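Choline dehydrogenase and related flavoproteins (Aspergillus oryzae, PDB 3Q9T) is a formate oxidase of the glucose-methanol-choline oxidoreductase family, a flavoprotein that carries 8-formyl-FAD at its catalytic site. Local coordinates at residues 191-196 / 356-361; 304-309 / 448-453; 390-395 / 421-426. All blocks are in the same frame, centred on the assembly; numbering follows the deposited sequence.

Contact 1 of 3, residues 191-196 / 356-361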
loop_
_atom_site.group_PDB
_atom_site.type_symbol
_atom_site.label_atom_id
_atom_site.label_comp_id
_atom_site.label_asym_id
_atom_site.label_seq_id
_atom_site.Cartn_x
_atom_site.Cartn_y
_atom_site.Cartn_z
ATOM N N GLY A 191 5.743 16.426 -34.269
ATOM C CA GLY A 191 5.655 17.353 -33.155
ATOM C C GLY A 191 4.261 17.775 -32.747
ATOM O O GLY A 191 4.083 18.428 -31.716
ATOM N N GLU A 192 3.277 17.423 -33.569
ATOM C CA GLU A 192 1.886 17.746 -33.303
ATOM C C GLU A 192 1.206 16.444 -32.990
ATOM O O GLU A 192 1.482 15.434 -33.642
ATOM C CB GLU A 192 1.210 18.337 -34.547
ATOM C CG GLU A 192 1.950 19.474 -35.186
ATOM C CD GLU A 192 1.388 20.811 -34.781
ATOM O OE1 GLU A 192 1.133 21.635 -35.688
ATOM O OE2 GLU A 192 1.203 21.031 -33.559
ATOM N N MET A 193 0.296 16.455 -32.026
ATOM C CA MET A 193 -0.383 15.210 -31.678
ATOM C C MET A 193 -1.834 15.353 -31.200
ATOM O O MET A 193 -2.378 14.426 -30.612
ATOM C CB MET A 193 0.458 14.411 -30.672
ATOM C CG MET A 193 0.978 15.228 -29.483
ATOM S SD MET A 193 2.295 14.351 -28.579
ATOM C CE MET A 193 1.482 12.783 -28.273
ATOM N N ASP A 194 -2.477 16.478 -31.491
ATOM C CA ASP A 194 -3.860 16.683 -31.039
ATOM C C ASP A 194 -4.898 15.803 -31.763
ATOM O O ASP A 194 -5.172 15.997 -32.943
ATOM C CB ASP A 194 -4.246 18.162 -31.162
ATOM C CG ASP A 194 -5.580 18.472 -30.509
ATOM O OD1 ASP A 194 -5.938 17.822 -29.508
ATOM O OD2 ASP A 194 -6.275 19.380 -30.995
ATOM N N GLY A 195 -5.481 14.842 -31.049
ATOM C CA GLY A 195 -6.560 14.048 -31.614
ATOM C C GLY A 195 -6.522 12.544 -31.383
ATOM O O GLY A 195 -5.640 12.016 -30.695
ATOM N N LEU A 196 -7.491 11.856 -31.976
ATOM C CA LEU A 196 -7.559 10.405 -31.954
ATOM C C LEU A 196 -6.823 9.845 -33.169
ATOM O O LEU A 196 -7.081 10.262 -34.296
ATOM C CB LEU A 196 -9.013 9.952 -31.981
ATOM C CG LEU A 196 -9.218 8.447 -31.839
ATOM C CD1 LEU A 196 -8.949 7.996 -30.395
ATOM C CD2 LEU A 196 -10.625 8.070 -32.281
ATOM N N VAL A 356 -5.817 5.451 -30.147
ATOM C CA VAL A 356 -5.237 6.160 -29.024
ATOM C C VAL A 356 -5.550 7.643 -29.155
ATOM O O VAL A 356 -5.403 8.223 -30.250
ATOM C CB VAL A 356 -3.687 5.959 -28.982
ATOM C CG1 VAL A 356 -3.050 6.891 -27.966
ATOM C CG2 VAL A 356 -3.335 4.497 -28.711
ATOM N N GLY A 357 -5.950 8.266 -28.045
ATOM C CA GLY A 357 -6.335 9.670 -28.059
ATOM C C GLY A 357 -5.422 10.625 -27.300
ATOM O O GLY A 357 -4.977 10.345 -26.186
ATOM N N PHE A 358 -5.146 11.774 -27.899
ATOM C CA PHE A 358 -4.299 12.775 -27.252
ATOM C C PHE A 358 -5.010 14.126 -27.129
ATOM O O PHE A 358 -4.721 15.063 -27.868
ATOM C CB PHE A 358 -2.968 12.913 -28.001
ATOM C CG PHE A 358 -2.149 11.645 -28.023
ATOM C CD1 PHE A 358 -2.181 10.802 -29.116
ATOM C CD2 PHE A 358 -1.357 11.293 -26.934
ATOM C CE1 PHE A 358 -1.421 9.640 -29.127
ATOM C CE2 PHE A 358 -0.596 10.145 -26.945
ATOM C CZ PHE A 358 -0.633 9.315 -28.039
ATOM N N PRO A 359 -5.947 14.226 -26.184
ATOM C CA PRO A 359 -6.767 15.430 -26.078
ATOM C C PRO A 359 -6.195 16.442 -25.104
ATOM O O PRO A 359 -5.342 16.112 -24.286
ATOM C CB PRO A 359 -8.062 14.887 -25.493
ATOM C CG PRO A 359 -7.582 13.810 -24.561
ATOM C CD PRO A 359 -6.428 13.155 -25.291
ATOM N N ARG A 360 -6.656 17.678 -25.224
ATOM C CA ARG A 360 -6.560 18.640 -24.141
ATOM C C ARG A 360 -7.948 18.679 -23.510
ATOM O O ARG A 360 -8.933 18.258 -24.125
ATOM C CB ARG A 360 -6.144 20.028 -24.646
ATOM C CG ARG A 360 -4.688 20.089 -25.136
ATOM C CD ARG A 360 -4.266 21.512 -25.505
ATOM N NE ARG A 360 -4.385 22.426 -24.373
ATOM C CZ ARG A 360 -3.369 22.794 -23.605
ATOM N NH1 ARG A 360 -2.147 22.334 -23.858
ATOM N NH2 ARG A 360 -3.565 23.621 -22.590
ATOM N N ILE A 361 -8.031 19.158 -22.277
ATOM C CA ILE A 361 -9.302 19.177 -21.573
ATOM C C ILE A 361 -9.465 20.517 -20.888
ATOM O O ILE A 361 -9.974 20.612 -19.769
ATOM C CB ILE A 361 -9.393 18.026 -20.559
ATOM C CG1 ILE A 361 -8.305 18.163 -19.496
ATOM C CG2 ILE A 361 -9.273 16.666 -21.266
ATOM C CD1 ILE A 361 -8.682 17.471 -18.200
HETATM O O HOH W 1 -3.861 17.508 -27.532
HETATM O O HOH W 2 -7.875 18.638 -27.637
#

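Contact 2 of 3, residues 304-309 / 448-453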
loop_
_atom_site.group_PDB
_atom_site.type_symbol
_atom_site.label_atom_id
_atom_site.label_comp_id
_atom_site.label_asym_id
_atom_site.label_seq_id
_atom_site.Cartn_x
_atom_site.Cartn_y
_atom_site.Cartn_z
ATOM N N LEU A 304 13.227 11.274 -10.429
ATOM C CA LEU A 304 12.431 10.192 -10.988
ATOM C C LEU A 304 11.052 10.747 -11.371
ATOM O O LEU A 304 10.311 11.228 -10.509
ATOM C CB LEU A 304 12.290 9.076 -9.966
ATOM C CG LEU A 304 11.227 8.041 -10.278
ATOM C CD1 LEU A 304 11.650 7.289 -11.519
ATOM C CD2 LEU A 304 11.020 7.116 -9.091
ATOM N N MET A 305 10.715 10.702 -12.662
ATOM C CA MET A 305 9.405 11.179 -13.124
ATOM C C MET A 305 8.714 10.129 -13.987
ATOM O O MET A 305 9.336 9.527 -14.874
ATOM C CB MET A 305 9.526 12.491 -13.906
ATOM C CG MET A 305 8.215 13.249 -14.017
ATOM S SD MET A 305 7.796 14.145 -12.491
ATOM C CE MET A 305 6.148 14.686 -12.931
ATOM N N ASP A 306 7.432 9.906 -13.712
ATOM C CA ASP A 306 6.661 8.883 -14.408
ATOM C C ASP A 306 5.278 9.475 -14.698
ATOM O O ASP A 306 4.950 10.558 -14.202
ATOM C CB ASP A 306 6.569 7.638 -13.522
ATOM C CG ASP A 306 6.012 6.400 -14.252
ATOM O OD1 ASP A 306 5.741 6.455 -15.458
ATOM O OD2 ASP A 306 5.858 5.350 -13.598
ATOM N N HIS A 307 4.476 8.777 -15.499
ATOM C CA HIS A 307 3.095 9.196 -15.749
ATOM C C HIS A 307 2.146 8.427 -14.835
ATOM O O HIS A 307 2.163 7.198 -14.844
ATOM C CB HIS A 307 2.684 8.849 -17.175
ATOM C CG HIS A 307 3.355 9.666 -18.237
ATOM N ND1 HIS A 307 3.786 9.116 -19.422
ATOM C CD2 HIS A 307 3.635 10.989 -18.310
ATOM C CE1 HIS A 307 4.315 10.061 -20.178
ATOM N NE2 HIS A 307 4.229 11.208 -19.530
ATOM N N PRO A 308 1.278 9.131 -14.083
ATOM C CA PRO A 308 0.285 8.367 -13.319
ATOM C C PRO A 308 -0.847 7.992 -14.267
ATOM O O PRO A 308 -1.092 8.729 -15.218
ATOM C CB PRO A 308 -0.205 9.378 -12.282
ATOM C CG PRO A 308 -0.097 10.699 -12.998
ATOM C CD PRO A 308 1.027 10.584 -14.013
ATOM N N GLY A 309 -1.486 6.848 -14.040
ATOM C CA GLY A 309 -2.573 6.406 -14.882
ATOM C C GLY A 309 -3.703 5.976 -13.970
ATOM O O GLY A 309 -3.452 5.335 -12.953
ATOM N N LEU A 448 7.503 6.990 -6.548
ATOM C CA LEU A 448 7.103 7.689 -7.778
ATOM C C LEU A 448 6.452 9.037 -7.497
ATOM O O LEU A 448 6.324 9.870 -8.383
ATOM C CB LEU A 448 6.126 6.833 -8.601
ATOM C CG LEU A 448 6.693 5.566 -9.236
ATOM C CD1 LEU A 448 5.599 4.714 -9.849
ATOM C CD2 LEU A 448 7.729 5.960 -10.275
ATOM N N ASN A 449 5.986 9.211 -6.267
ATOM C CA ASN A 449 5.456 10.485 -5.823
ATOM C C ASN A 449 4.327 11.008 -6.711
ATOM O O ASN A 449 4.230 12.207 -6.970
ATOM C CB ASN A 449 6.582 11.511 -5.702
ATOM C CG ASN A 449 6.196 12.704 -4.839
ATOM O OD1 ASN A 449 5.489 12.555 -3.842
ATOM N ND2 ASN A 449 6.658 13.897 -5.223
ATOM N N PHE A 450 3.475 10.098 -7.167
ATOM C CA PHE A 450 2.329 10.459 -7.984
ATOM C C PHE A 450 1.391 11.368 -7.192
ATOM O O PHE A 450 1.102 11.119 -6.002
ATOM C CB PHE A 450 1.550 9.202 -8.404
ATOM C CG PHE A 450 2.169 8.418 -9.530
ATOM C CD1 PHE A 450 2.898 9.051 -10.539
ATOM C CD2 PHE A 450 1.965 7.046 -9.616
ATOM C CE1 PHE A 450 3.430 8.332 -11.588
ATOM C CE2 PHE A 450 2.516 6.307 -10.667
ATOM C CZ PHE A 450 3.235 6.952 -11.657
ATOM N N PHE A 451 0.907 12.416 -7.848
ATOM C CA PHE A 451 -0.133 13.266 -7.279
ATOM C C PHE A 451 0.324 14.062 -6.029
ATOM O O PHE A 451 -0.487 14.437 -5.183
ATOM C CB PHE A 451 -1.383 12.429 -6.991
ATOM C CG PHE A 451 -1.990 11.815 -8.228
ATOM C CD1 PHE A 451 -2.559 12.625 -9.214
ATOM C CD2 PHE A 451 -1.986 10.439 -8.421
ATOM C CE1 PHE A 451 -3.104 12.082 -10.349
ATOM C CE2 PHE A 451 -2.541 9.879 -9.575
ATOM C CZ PHE A 451 -3.101 10.698 -10.538
ATOM N N ALA A 452 1.622 14.301 -5.906
ATOM C CA ALA A 452 2.112 15.162 -4.829
ATOM C C ALA A 452 1.387 16.509 -4.886
ATOM O O ALA A 452 1.061 17.089 -3.859
ATOM C CB ALA A 452 3.618 15.352 -4.928
ATOM N N ASN A 453 1.125 16.995 -6.099
ATOM C CA ASN A 453 0.392 18.248 -6.288
ATOM C C ASN A 453 -1.100 17.968 -6.529
ATOM O O ASN A 453 -1.449 17.155 -7.387
ATOM C CB ASN A 453 1.002 19.038 -7.460
ATOM C CG ASN A 453 0.439 20.451 -7.587
ATOM O OD1 ASN A 453 -0.760 20.676 -7.409
ATOM N ND2 ASN A 453 1.309 21.410 -7.910
HETATM O O HOH W 3 6.685 10.661 -10.996
#

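Contact 3 of 3, residues 390-395 / 421-426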
loop_
_atom_site.group_PDB
_atom_site.type_symbol
_atom_site.label_atom_id
_atom_site.label_comp_id
_atom_site.label_asym_id
_atom_site.label_seq_id
_atom_site.Cartn_x
_atom_site.Cartn_y
_atom_site.Cartn_z
ATOM N N PRO A 390 -0.620 17.836 -25.404
ATOM C CA PRO A 390 -1.817 17.160 -24.900
ATOM C C PRO A 390 -1.843 17.229 -23.379
ATOM O O PRO A 390 -0.823 17.534 -22.759
ATOM C CB PRO A 390 -1.595 15.699 -25.306
ATOM C CG PRO A 390 -0.589 15.743 -26.409
ATOM C CD PRO A 390 0.277 16.924 -26.130
ATOM N N HIS A 391 -3.000 16.955 -22.789
ATOM C CA HIS A 391 -3.079 16.691 -21.357
ATOM C C HIS A 391 -3.053 15.190 -21.066
ATOM O O HIS A 391 -2.532 14.758 -20.032
ATOM C CB HIS A 391 -4.339 17.316 -20.769
ATOM C CG HIS A 391 -4.293 18.805 -20.712
ATOM N ND1 HIS A 391 -5.365 19.598 -21.056
ATOM C CD2 HIS A 391 -3.298 19.650 -20.350
ATOM C CE1 HIS A 391 -5.040 20.869 -20.895
ATOM N NE2 HIS A 391 -3.788 20.929 -20.476
ATOM N N PHE A 392 -3.611 14.395 -21.976
ATOM C CA PHE A 392 -3.702 12.952 -21.755
ATOM C C PHE A 392 -3.316 12.133 -22.961
ATOM O O PHE A 392 -3.388 12.603 -24.090
ATOM C CB PHE A 392 -5.112 12.548 -21.325
ATOM C CG PHE A 392 -5.482 13.043 -19.963
ATOM C CD1 PHE A 392 -5.333 12.218 -18.854
ATOM C CD2 PHE A 392 -5.948 14.348 -19.785
ATOM C CE1 PHE A 392 -5.659 12.688 -17.580
ATOM C CE2 PHE A 392 -6.277 14.825 -18.524
ATOM C CZ PHE A 392 -6.128 13.998 -17.414
ATOM N N GLU A 393 -2.871 10.909 -22.689
ATOM C CA GLU A 393 -2.950 9.837 -23.672
ATOM C C GLU A 393 -4.059 8.932 -23.182
ATOM O O GLU A 393 -4.019 8.441 -22.045
ATOM C CB GLU A 393 -1.642 9.048 -23.807
ATOM C CG GLU A 393 -1.841 7.703 -24.512
ATOM C CD GLU A 393 -0.534 7.008 -24.915
ATOM O OE1 GLU A 393 -0.596 5.833 -25.353
ATOM O OE2 GLU A 393 0.551 7.625 -24.819
ATOM N N LEU A 394 -5.068 8.749 -24.023
ATOM C CA LEU A 394 -6.167 7.844 -23.727
ATOM C C LEU A 394 -6.050 6.578 -24.563
ATOM O O LEU A 394 -6.266 6.594 -25.781
ATOM C CB LEU A 394 -7.500 8.531 -23.996
ATOM C CG LEU A 394 -7.668 9.815 -23.206
ATOM C CD1 LEU A 394 -8.996 10.525 -23.567
ATOM C CD2 LEU A 394 -7.573 9.493 -21.715
ATOM N N ASP A 395 -5.679 5.487 -23.904
ATOM C CA ASP A 395 -5.559 4.202 -24.559
ATOM C C ASP A 395 -6.833 3.419 -24.416
ATOM O O ASP A 395 -7.285 3.148 -23.301
ATOM C CB ASP A 395 -4.390 3.400 -23.974
ATOM C CG ASP A 395 -3.093 4.170 -24.032
ATOM O OD1 ASP A 395 -2.782 4.732 -25.119
ATOM O OD2 ASP A 395 -2.409 4.241 -22.984
ATOM N N VAL A 421 -6.417 6.016 -18.582
ATOM C CA VAL A 421 -6.347 7.472 -18.512
ATOM C C VAL A 421 -4.973 7.880 -17.968
ATOM O O VAL A 421 -4.684 7.819 -16.761
ATOM C CB VAL A 421 -7.531 8.082 -17.720
ATOM C CG1 VAL A 421 -7.549 9.589 -17.864
ATOM C CG2 VAL A 421 -8.832 7.524 -18.242
ATOM N N ASP A 422 -4.109 8.239 -18.906
ATOM C CA ASP A 422 -2.711 8.501 -18.632
ATOM C C ASP A 422 -2.460 10.018 -18.608
ATOM O O ASP A 422 -2.546 10.673 -19.644
ATOM C CB ASP A 422 -1.900 7.828 -19.738
ATOM C CG ASP A 422 -0.416 8.061 -19.616
ATOM O OD1 ASP A 422 -0.002 9.017 -18.920
ATOM O OD2 ASP A 422 0.343 7.294 -20.252
ATOM N N LEU A 423 -2.164 10.570 -17.431
ATOM C CA LEU A 423 -1.853 12.012 -17.310
ATOM C C LEU A 423 -0.424 12.185 -17.814
ATOM O O LEU A 423 0.557 11.743 -17.190
ATOM C CB LEU A 423 -1.952 12.470 -15.866
ATOM C CG LEU A 423 -2.233 13.909 -15.437
ATOM C CD1 LEU A 423 -1.420 14.200 -14.178
ATOM C CD2 LEU A 423 -1.959 14.950 -16.516
ATOM N N VAL A 424 -0.310 12.821 -18.961
ATOM C CA VAL A 424 0.909 12.760 -19.736
ATOM C C VAL A 424 1.796 13.985 -19.429
ATOM O O VAL A 424 3.020 13.960 -19.597
ATOM C CB VAL A 424 0.469 12.611 -21.216
ATOM C CG1 VAL A 424 1.004 13.706 -22.071
ATOM C CG2 VAL A 424 0.751 11.197 -21.733
ATOM N N ARG A 425 1.165 15.036 -18.911
ATOM C CA ARG A 425 1.854 16.257 -18.494
ATOM C C ARG A 425 1.537 16.604 -17.036
ATOM O O ARG A 425 0.888 17.614 -16.772
ATOM C CB ARG A 425 1.426 17.416 -19.393
ATOM C CG ARG A 425 1.972 17.302 -20.820
ATOM C CD ARG A 425 3.234 18.113 -20.988
ATOM N NE ARG A 425 4.260 17.735 -20.021
ATOM C CZ ARG A 425 5.188 16.800 -20.220
ATOM N NH1 ARG A 425 5.244 16.103 -21.352
ATOM N NH2 ARG A 425 6.062 16.548 -19.271
ATOM N N PRO A 426 1.993 15.767 -16.084
ATOM C CA PRO A 426 1.694 16.048 -14.678
ATOM C C PRO A 426 2.589 17.184 -14.203
ATOM O O PRO A 426 3.559 17.483 -14.874
ATOM C CB PRO A 426 2.079 14.741 -13.980
ATOM C CG PRO A 426 3.193 14.206 -14.829
ATOM C CD PRO A 426 2.845 14.570 -16.237
HETATM O O HOH W 4 -0.511 5.260 -21.474
#

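Contact 1 of 3, residues 191-196 / 356-361
A short antiparallel bridge between strands 195-204 and 353-358, neighbours in the large mixed sheet of this GMC flavoprotein, joins G195 to F358 and L196 to G357. G195 and F358 form the hydrogen-bonded pair: F358 N gives its hydrogen to G195 O at 2.8 Å, and G195 N returns a longer bond of 3.3 Å to F358 O. The pairing continues in one direction with V356 and T197, while the chains part on the side of D194 and P359. The next pair, L196 with G357, is non-hydrogen-bonded and close, and here the CD1 branch of L196 reaches over the backbone, 3.6 Å from V356 O.

On the face bearing F358, M193 supplies the side-chain contact. Its chi1 of 48° places CG between the backbone N and the carbonyl carbon, and a bend at chi3 lays the terminal methyl over one face of the phenyl ring, M193 CE lying 3.7 Å from the ring centroid of F358. This is a CH-pi contact within a Met-aromatic pair, the sulfur standing farther above the same ring. Where the strands diverge, water takes over. D194 OD1 accepts from two waters, one of which also donates to F358 O at 2.6 Å while the other accepts from R360 N.

The far end of R360 turns to D362 and D382. Helix 167-179 packs W177 against L196 and P359, helix 454-473 brings F466 to P359, and strand 392-397 continues the sheet beyond 353-358.

Contact 2 of 3, residues 304-309 / 448-453
Apolar packing of a turn against an incoming strand defines this contact: the loop 448-453, between strand 445-447 and helix 454-473, lies against the segment 304-309 that leads into strand 308-316. P308 is the central piece. Its CB sits over one face of the F450 ring, 3.8 Å from the centroid, a CH-pi contact, and the same P308 CB lies 3.6 Å from F451 CE2, so the proline touches both aromatic residues of the type II turn N449-A452. The opposite face of the F450 ring is covered by L448 CB of its own loop. Farther back, the CD2 methyls of L304 and L448 meet at 3.7 Å.

D306 brings a carboxylate to the rim of this cluster, its plane 45° from that of the F450 ring, with D306 OD2 3.6 Å from F450 CZ. The carboxylate is satisfied by T507 at OD2 and by the neighbouring H307 N, 2.6 Å from D306 OD1. No direct hydrogen bond crosses between the segments, but a water accepts from D306 N and donates to L448 O. Cohesion therefore rests on hydrophobic and CH-pi contacts, with one water bridging the two backbones and the buried acid held by T507 and by the amide next to it.

Contact 3 of 3, residues 390-395 / 421-426
With chi1 at -68°, F392 has its CG opposite the carbonyl carbon, and the ring comes down on the neighbouring strand, where F392 CD1 lies 3.6 Å from V421 CG1. The valine meets it with the branch that stands anti to its own backbone N (chi1 -171°), and this one methyl touches both F392 and L394, whose CD2 is 3.9 Å from V421 CG1. L394 and V421 run side by side and point the same way, and L423 CB packs loosely against F392 CE1, 4.1 Å away.

The other face carries acids. E393 is extended throughout, and its OE2 is bonded to the backbone N of R553. D422 directs its carboxylate to the same side, E393 OE2 and D422 OD2 being 4.6 Å apart. A water donates to D422 OD2 and to D395 OD2, bridging the two carboxylates, while R553 forms a salt bridge with D395. V424 CG2 packs against E393 CB at 3.8 Å.

Beneath the side chains, E393 and D422 make the hydrogen-bonded pair. E393 N and D422 N each donate to the other residue's carbonyl oxygen, E393 N to D422 O at 3.1 Å. Past the strand end, V424 N adds a straight bond of 3.1 Å to H391 O, with an angle of 171° at the hydrogen. Two adjacent strands, 392-397 and 415-423, thus form a regular antiparallel pair in the large mixed sheet, apolar on the F392 face and acidic on the face of E393, whose side chain comes within about 7 Å of the modified FAD at the nearest atoms.

All three contacts are largely buried and reach the same mixed sheet, with contact 1 coming nearest to solvent through D194. Contacts 1 and 3 are direct neighbours, since strands 353-358 and 392-397 pair through G357 O and L394 N. Contact 3 in turn adjoins contact 2, where P308 O meets L423 N. Contact 3 is therefore the middle piece, while contacts 1 and 2 stay about 8 Å apart at their nearest atoms. Chemistry follows place: backbone pairing dominates within the sheet, whereas contact 2, joining a loop to the sheet, relies on proline, aromatic and leucine packing. Each contact has a bridging water, contact 1 having two, both on D194 OD1.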